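Long-range contacts in adhesion G-protein coupled receptor G6 (Danio rerio, PDB 6V55), which probably acts as a cell-surface adhesion receptor that binds calcium in its extracellular region and signals through G proteins, with a role in myelination: residues 32-37 with 90-95; 14-19 with 106-111. One frame throughout, in Å; residues are numbered along the deposited sequence.

Contact 1: 32-37 with 90-95. With NAG (2-acetamido-2-deoxy-beta-D-glucopyranose), chain E.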
loop_
_atom_site.group_PDB
_atom_site.type_symbol
_atom_site.label_atom_id
_atom_site.label_comp_id
_atom_site.label_asym_id
_atom_site.label_seq_id
_atom_site.Cartn_x
_atom_site.Cartn_y
_atom_site.Cartn_z
ATOM N N ASN A 32 -5.934 2.151 -1.127
ATOM C CA ASN A 32 -5.483 3.144 -2.125
ATOM C C ASN A 32 -5.556 4.475 -1.381
ATOM O O ASN A 32 -6.572 5.174 -1.422
ATOM C CB ASN A 32 -6.337 3.128 -3.408
ATOM C CG ASN A 32 -5.993 4.258 -4.438
ATOM O OD1 ASN A 32 -5.015 4.975 -4.312
ATOM N ND2 ASN A 32 -6.813 4.365 -5.493
ATOM N N TRP A 33 -4.459 4.827 -0.728
ATOM C CA TRP A 33 -4.243 6.179 -0.243
ATOM C C TRP A 33 -3.608 6.997 -1.361
ATOM O O TRP A 33 -2.431 6.802 -1.681
ATOM C CB TRP A 33 -3.328 6.152 0.964
ATOM C CG TRP A 33 -3.829 5.350 2.114
ATOM C CD1 TRP A 33 -4.721 5.750 3.060
ATOM C CD2 TRP A 33 -3.417 4.031 2.484
ATOM N NE1 TRP A 33 -4.908 4.756 3.984
ATOM C CE2 TRP A 33 -4.117 3.691 3.651
ATOM C CE3 TRP A 33 -2.527 3.104 1.937
ATOM C CZ2 TRP A 33 -3.963 2.474 4.273
ATOM C CZ3 TRP A 33 -2.379 1.889 2.564
ATOM C CH2 TRP A 33 -3.084 1.592 3.717
ATOM N N THR A 34 -4.366 7.916 -1.952
ATOM C CA THR A 34 -3.815 8.849 -2.929
ATOM C C THR A 34 -3.557 10.185 -2.234
ATOM O O THR A 34 -4.454 10.761 -1.620
ATOM C CB THR A 34 -4.757 8.993 -4.128
ATOM O OG1 THR A 34 -4.568 7.875 -5.005
ATOM C CG2 THR A 34 -4.485 10.264 -4.914
ATOM N N ILE A 35 -2.324 10.660 -2.295
ATOM C CA ILE A 35 -1.943 11.913 -1.657
ATOM C C ILE A 35 -1.780 12.963 -2.740
ATOM O O ILE A 35 -0.919 12.817 -3.617
ATOM C CB ILE A 35 -0.648 11.768 -0.857
ATOM C CG1 ILE A 35 -0.675 10.474 -0.040
ATOM C CG2 ILE A 35 -0.477 12.982 -0.000
ATOM C CD1 ILE A 35 0.672 10.075 0.553
ATOM N N GLN A 36 -2.586 14.024 -2.682
ATOM C CA GLN A 36 -2.564 15.050 -3.717
ATOM C C GLN A 36 -2.226 16.410 -3.131
ATOM O O GLN A 36 -2.835 16.847 -2.148
ATOM C CB GLN A 36 -3.885 15.127 -4.463
ATOM C CG GLN A 36 -3.749 15.905 -5.744
ATOM C CD GLN A 36 -4.825 15.566 -6.732
ATOM O OE1 GLN A 36 -4.619 15.662 -7.948
ATOM N NE2 GLN A 36 -5.984 15.145 -6.223
ATOM N N ALA A 37 -1.254 17.066 -3.746
ATOM C CA ALA A 37 -0.787 18.402 -3.451
ATOM C C ALA A 37 -1.156 19.339 -4.604
ATOM O O ALA A 37 -1.413 18.877 -5.724
ATOM C CB ALA A 37 0.737 18.366 -3.241
ATOM N N VAL A 90 1.213 14.200 -7.194
ATOM C CA VAL A 90 0.411 13.102 -6.658
ATOM C C VAL A 90 1.311 11.915 -6.314
ATOM O O VAL A 90 2.113 11.467 -7.143
ATOM C CB VAL A 90 -0.708 12.662 -7.616
ATOM C CG1 VAL A 90 -1.761 11.966 -6.829
ATOM C CG2 VAL A 90 -1.331 13.852 -8.322
ATOM N N MET A 91 1.163 11.403 -5.092
ATOM C CA MET A 91 1.788 10.158 -4.660
ATOM C C MET A 91 0.700 9.192 -4.203
ATOM O O MET A 91 -0.130 9.552 -3.363
ATOM C CB MET A 91 2.781 10.396 -3.525
ATOM C CG MET A 91 3.386 9.113 -2.987
ATOM S SD MET A 91 4.999 8.811 -3.704
ATOM C CE MET A 91 5.962 9.828 -2.611
ATOM N N GLU A 92 0.716 7.964 -4.731
ATOM C CA GLU A 92 -0.274 6.941 -4.409
ATOM C C GLU A 92 0.412 5.769 -3.717
ATOM O O GLU A 92 1.435 5.276 -4.203
ATOM C CB GLU A 92 -0.994 6.472 -5.681
ATOM C CG GLU A 92 -1.551 7.631 -6.501
ATOM C CD GLU A 92 -2.489 7.208 -7.616
ATOM O OE1 GLU A 92 -2.410 6.058 -8.098
ATOM O OE2 GLU A 92 -3.324 8.040 -8.022
ATOM N N VAL A 93 -0.149 5.330 -2.587
ATOM C CA VAL A 93 0.359 4.207 -1.794
ATOM C C VAL A 93 -0.712 3.122 -1.753
ATOM O O VAL A 93 -1.799 3.342 -1.211
ATOM C CB VAL A 93 0.722 4.631 -0.364
ATOM C CG1 VAL A 93 1.128 3.416 0.463
ATOM C CG2 VAL A 93 1.831 5.644 -0.370
ATOM N N PHE A 94 -0.397 1.946 -2.283
ATOM C CA PHE A 94 -1.317 0.820 -2.263
ATOM C C PHE A 94 -0.864 -0.212 -1.252
ATOM O O PHE A 94 0.312 -0.275 -0.901
ATOM C CB PHE A 94 -1.414 0.156 -3.627
ATOM C CG PHE A 94 -1.912 1.066 -4.688
ATOM C CD1 PHE A 94 -3.272 1.265 -4.850
ATOM C CD2 PHE A 94 -1.018 1.746 -5.506
ATOM C CE1 PHE A 94 -3.731 2.113 -5.818
ATOM C CE2 PHE A 94 -1.474 2.593 -6.478
ATOM C CZ PHE A 94 -2.837 2.778 -6.636
ATOM N N PHE A 95 -1.810 -1.026 -0.791
ATOM C CA PHE A 95 -1.490 -2.132 0.101
ATOM C C PHE A 95 -2.488 -3.247 -0.158
ATOM O O PHE A 95 -3.699 -3.003 -0.196
ATOM C CB PHE A 95 -1.526 -1.692 1.565
ATOM C CG PHE A 95 -1.479 -2.835 2.565
ATOM C CD1 PHE A 95 -0.439 -3.768 2.560
ATOM C CD2 PHE A 95 -2.471 -2.957 3.535
ATOM C CE1 PHE A 95 -0.395 -4.810 3.508
ATOM C CE2 PHE A 95 -2.426 -3.987 4.489
ATOM C CZ PHE A 95 -1.387 -4.917 4.473
HETATM C C1 NAG E . -6.656 5.366 -6.547
HETATM C C2 NAG E . -7.065 4.905 -7.964
HETATM C C3 NAG E . -7.011 6.082 -8.950
HETATM C C4 NAG E . -7.883 7.235 -8.470
HETATM C C5 NAG E . -7.445 7.671 -7.069
HETATM C C6 NAG E . -8.372 8.700 -6.475
HETATM C C7 NAG E . -6.478 2.523 -8.153
HETATM C C8 NAG E . -5.579 1.524 -8.822
HETATM N N2 NAG E . -6.251 3.805 -8.457
HETATM O O3 NAG E . -7.430 5.666 -10.249
HETATM O O4 NAG E . -7.786 8.327 -9.384
HETATM O O5 NAG E . -7.456 6.551 -6.161
HETATM O O6 NAG E . -9.457 8.079 -5.798
HETATM O O7 NAG E . -7.365 2.186 -7.369
#

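Contact 2: 14-19 with 106-111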
loop_
_atom_site.group_PDB
_atom_site.type_symbol
_atom_site.label_atom_id
_atom_site.label_comp_id
_atom_site.label_asym_id
_atom_site.label_seq_id
_atom_site.Cartn_x
_atom_site.Cartn_y
_atom_site.Cartn_z
ATOM N N GLY A 14 0.398 14.986 7.299
ATOM C CA GLY A 14 -0.454 14.114 8.067
ATOM C C GLY A 14 0.151 12.744 8.236
ATOM O O GLY A 14 1.353 12.536 8.056
ATOM N N SER A 15 -0.722 11.806 8.581
ATOM C CA SER A 15 -0.328 10.452 8.907
ATOM C C SER A 15 -1.436 9.511 8.460
ATOM O O SER A 15 -2.619 9.874 8.469
ATOM C CB SER A 15 -0.081 10.307 10.406
ATOM O OG SER A 15 0.899 9.331 10.660
ATOM N N PHE A 16 -1.041 8.311 8.041
ATOM C CA PHE A 16 -1.990 7.227 7.854
ATOM C C PHE A 16 -1.288 5.923 8.167
ATOM O O PHE A 16 -0.068 5.809 8.025
ATOM C CB PHE A 16 -2.606 7.198 6.456
ATOM C CG PHE A 16 -1.632 6.978 5.336
ATOM C CD1 PHE A 16 -1.438 5.712 4.797
ATOM C CD2 PHE A 16 -0.991 8.053 4.749
ATOM C CE1 PHE A 16 -0.561 5.523 3.749
ATOM C CE2 PHE A 16 -0.111 7.874 3.686
ATOM C CZ PHE A 16 0.096 6.616 3.185
ATOM N N THR A 17 -2.065 4.949 8.635
ATOM C CA THR A 17 -1.540 3.633 8.952
ATOM C C THR A 17 -2.294 2.579 8.159
ATOM O O THR A 17 -3.395 2.816 7.649
ATOM C CB THR A 17 -1.650 3.296 10.443
ATOM O OG1 THR A 17 -2.996 2.936 10.756
ATOM C CG2 THR A 17 -1.230 4.444 11.346
ATOM N N SER A 18 -1.696 1.383 8.102
ATOM C CA SER A 18 -2.397 0.181 7.653
ATOM C C SER A 18 -3.527 -0.128 8.642
ATOM O O SER A 18 -3.436 0.277 9.808
ATOM C CB SER A 18 -1.422 -0.995 7.595
ATOM O OG SER A 18 -0.929 -1.305 8.894
ATOM N N PRO A 19 -4.615 -0.787 8.194
ATOM C CA PRO A 19 -5.765 -1.031 9.090
ATOM C C PRO A 19 -5.393 -1.885 10.292
ATOM O O PRO A 19 -4.564 -2.788 10.177
ATOM C CB PRO A 19 -6.781 -1.742 8.183
ATOM C CG PRO A 19 -6.031 -2.079 6.904
ATOM C CD PRO A 19 -4.982 -1.041 6.788
ATOM N N PHE A 106 2.077 -0.930 8.885
ATOM C CA PHE A 106 2.924 0.216 8.631
ATOM C C PHE A 106 2.280 1.504 9.111
ATOM O O PHE A 106 1.060 1.599 9.265
ATOM C CB PHE A 106 3.284 0.344 7.149
ATOM C CG PHE A 106 2.121 0.247 6.204
ATOM C CD1 PHE A 106 1.441 1.396 5.792
ATOM C CD2 PHE A 106 1.753 -0.981 5.652
ATOM C CE1 PHE A 106 0.383 1.312 4.869
ATOM C CE2 PHE A 106 0.700 -1.075 4.737
ATOM C CZ PHE A 106 0.020 0.068 4.348
ATOM N N HIS A 107 3.139 2.504 9.300
ATOM C CA HIS A 107 2.758 3.856 9.685
ATOM C C HIS A 107 3.550 4.804 8.802
ATOM O O HIS A 107 4.782 4.850 8.893
ATOM C CB HIS A 107 3.063 4.108 11.163
ATOM C CG HIS A 107 2.565 5.423 11.680
ATOM N ND1 HIS A 107 2.921 5.912 12.916
ATOM C CD2 HIS A 107 1.738 6.347 11.136
ATOM C CE1 HIS A 107 2.351 7.087 13.107
ATOM N NE2 HIS A 107 1.615 7.370 12.047
ATOM N N ILE A 108 2.847 5.558 7.960
ATOM C CA ILE A 108 3.448 6.421 6.952
ATOM C C ILE A 108 3.081 7.870 7.263
ATOM O O ILE A 108 1.916 8.178 7.536
ATOM C CB ILE A 108 2.967 6.020 5.548
ATOM C CG1 ILE A 108 3.408 4.593 5.214
ATOM C CG2 ILE A 108 3.435 6.996 4.477
ATOM C CD1 ILE A 108 2.866 4.125 3.868
ATOM N N SER A 109 4.073 8.752 7.246
ATOM C CA SER A 109 3.854 10.188 7.345
ATOM C C SER A 109 4.015 10.813 5.968
ATOM O O SER A 109 4.990 10.528 5.269
ATOM C CB SER A 109 4.855 10.818 8.306
ATOM O OG SER A 109 6.150 10.817 7.723
ATOM N N TYR A 110 3.070 11.669 5.583
ATOM C CA TYR A 110 3.166 12.392 4.325
ATOM C C TYR A 110 3.302 13.887 4.578
ATOM O O TYR A 110 2.875 14.411 5.608
ATOM C CB TYR A 110 1.964 12.120 3.420
ATOM C CG TYR A 110 0.605 12.563 3.923
ATOM C CD1 TYR A 110 -0.131 11.747 4.775
ATOM C CD2 TYR A 110 0.030 13.767 3.492
ATOM C CE1 TYR A 110 -1.383 12.117 5.220
ATOM C CE2 TYR A 110 -1.237 14.149 3.932
ATOM C CZ TYR A 110 -1.936 13.314 4.805
ATOM O OH TYR A 110 -3.194 13.657 5.266
ATOM N N LYS A 111 3.890 14.569 3.599
ATOM C CA LYS A 111 4.344 15.943 3.747
ATOM C C LYS A 111 4.322 16.595 2.371
ATOM O O LYS A 111 4.829 16.010 1.406
ATOM C CB LYS A 111 5.758 15.956 4.340
ATOM C CG LYS A 111 6.167 17.196 5.090
ATOM C CD LYS A 111 7.683 17.394 4.983
ATOM C CE LYS A 111 8.353 17.580 6.348
ATOM N NZ LYS A 111 9.833 17.635 6.175
HETATM O O HOH W 1 -4.320 12.148 7.766
#

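Contact 1: 32-37 with 90-95
N32 and F94 are brought together by contrasting first torsions: CG of N32 stands opposite its own main-chain nitrogen (chi1 174°), whereas CG of F94 lies next to its nitrogen (chi1 -61°), and amide and ring converge on one face of the sheet. The approach is oblique, with F94 CE1 3.4 Å from N32 CG. ND2 of N32 is covalently joined to C1 of an N-acetylglucosamine, whose acetamido methyl C8 settles 3.6 Å from the same F94 CE1, so the ring touches both the asparagine and its sugar. T34 OG1 donates a hydrogen bond to N32 OD1 at 3.0 Å, which probably limits rotation of the glycosylated amide. E92 runs alongside T34 on the opposing strand, and farther along T34 CG2 packs on V90 CG1 at 3.7 Å.

The other face carries W33, I35, M91 and V93. Here the indole presents its six-membered edge to the partner strand: CE3 lies 3.2 Å from V93 O, close to the ring plane, and CZ3 rests 3.8 Å from F95 CB. Four main-chain hydrogen bonds pair W33 with V93 and I35 with M91. The bond from V93 N to W33 O is nearly straight (175°), and that from I35 N to M91 O is the shortest, 2.7 Å. I35 and M91 then reach strand 41-51 of the second sheet. One sheet thus shows both its characters, a glycosylated outer face built on an Asn-X-Thr sequon and a hydrophobic inner face, as expected in the beta-sandwich of a CUB domain.

Contact 2: 14-19 with 106-111
S18 and F106 fit as bump and flat seat: CB of S18 rests over the middle of the phenyl face, 3.6 Å from the ring centroid and only 13° off its normal, a CH-pi contact. The serine hydroxyl works beside it, S18 OG accepting a hydrogen bond from F106 N at 3.0 Å, while S18 N returns one to F106 O.

Further along, the F16 ring lies against I108. CB of the isoleucine sits under one ring face toward the rim, and CG2 meets F16 CZ at 3.6 Å. Y110 CD1 closes on the edge of the F16 ring, 3.8 Å from CD2. Y110 itself lies where G14 has no side chain: a first torsion of 63° swings its ring across the strand, and G14 CA comes 3.9 Å from the ring centroid, over its face. A water bridges Y110 OH and S15 O.

On the reverse face the relief is polar. S15 OG hydrogen-bonds H107 NE2 at the edge of the imidazole, though the modelled 2.5 Å between these two atoms is doubtfully short, and T17 CG2 packs obliquely on H107 CD2 at 3.5 Å. Paired main-chain bonds join G14 with Y110 and F16 with I108. An aromatic ring lying over a cross-strand glycine is the pattern known as aromatic rescue of glycine, here joining the edge strand 13-17 to strand 105-114 in the antiparallel sheet of the CUB sandwich.

The two contacts are antiparallel pairings in opposite sheets of the same CUB sandwich, and their inward faces meet in one aromatic core. W33 of contact 1 stacks on F16 of contact 2, on the side of that ring away from I108, while F106 is met by both W33 and F95. Contact 1, between interior strands, is the more buried; contact 2 uses an edge strand and is only partly buried. Their outward faces differ accordingly: glycan, threonine and glutamate on the first, a serine-histidine pair on the second. Strand 13-17 leads on to 30-36 and strand 90-96 to 105-114, so chain crossings tie the two pairings together.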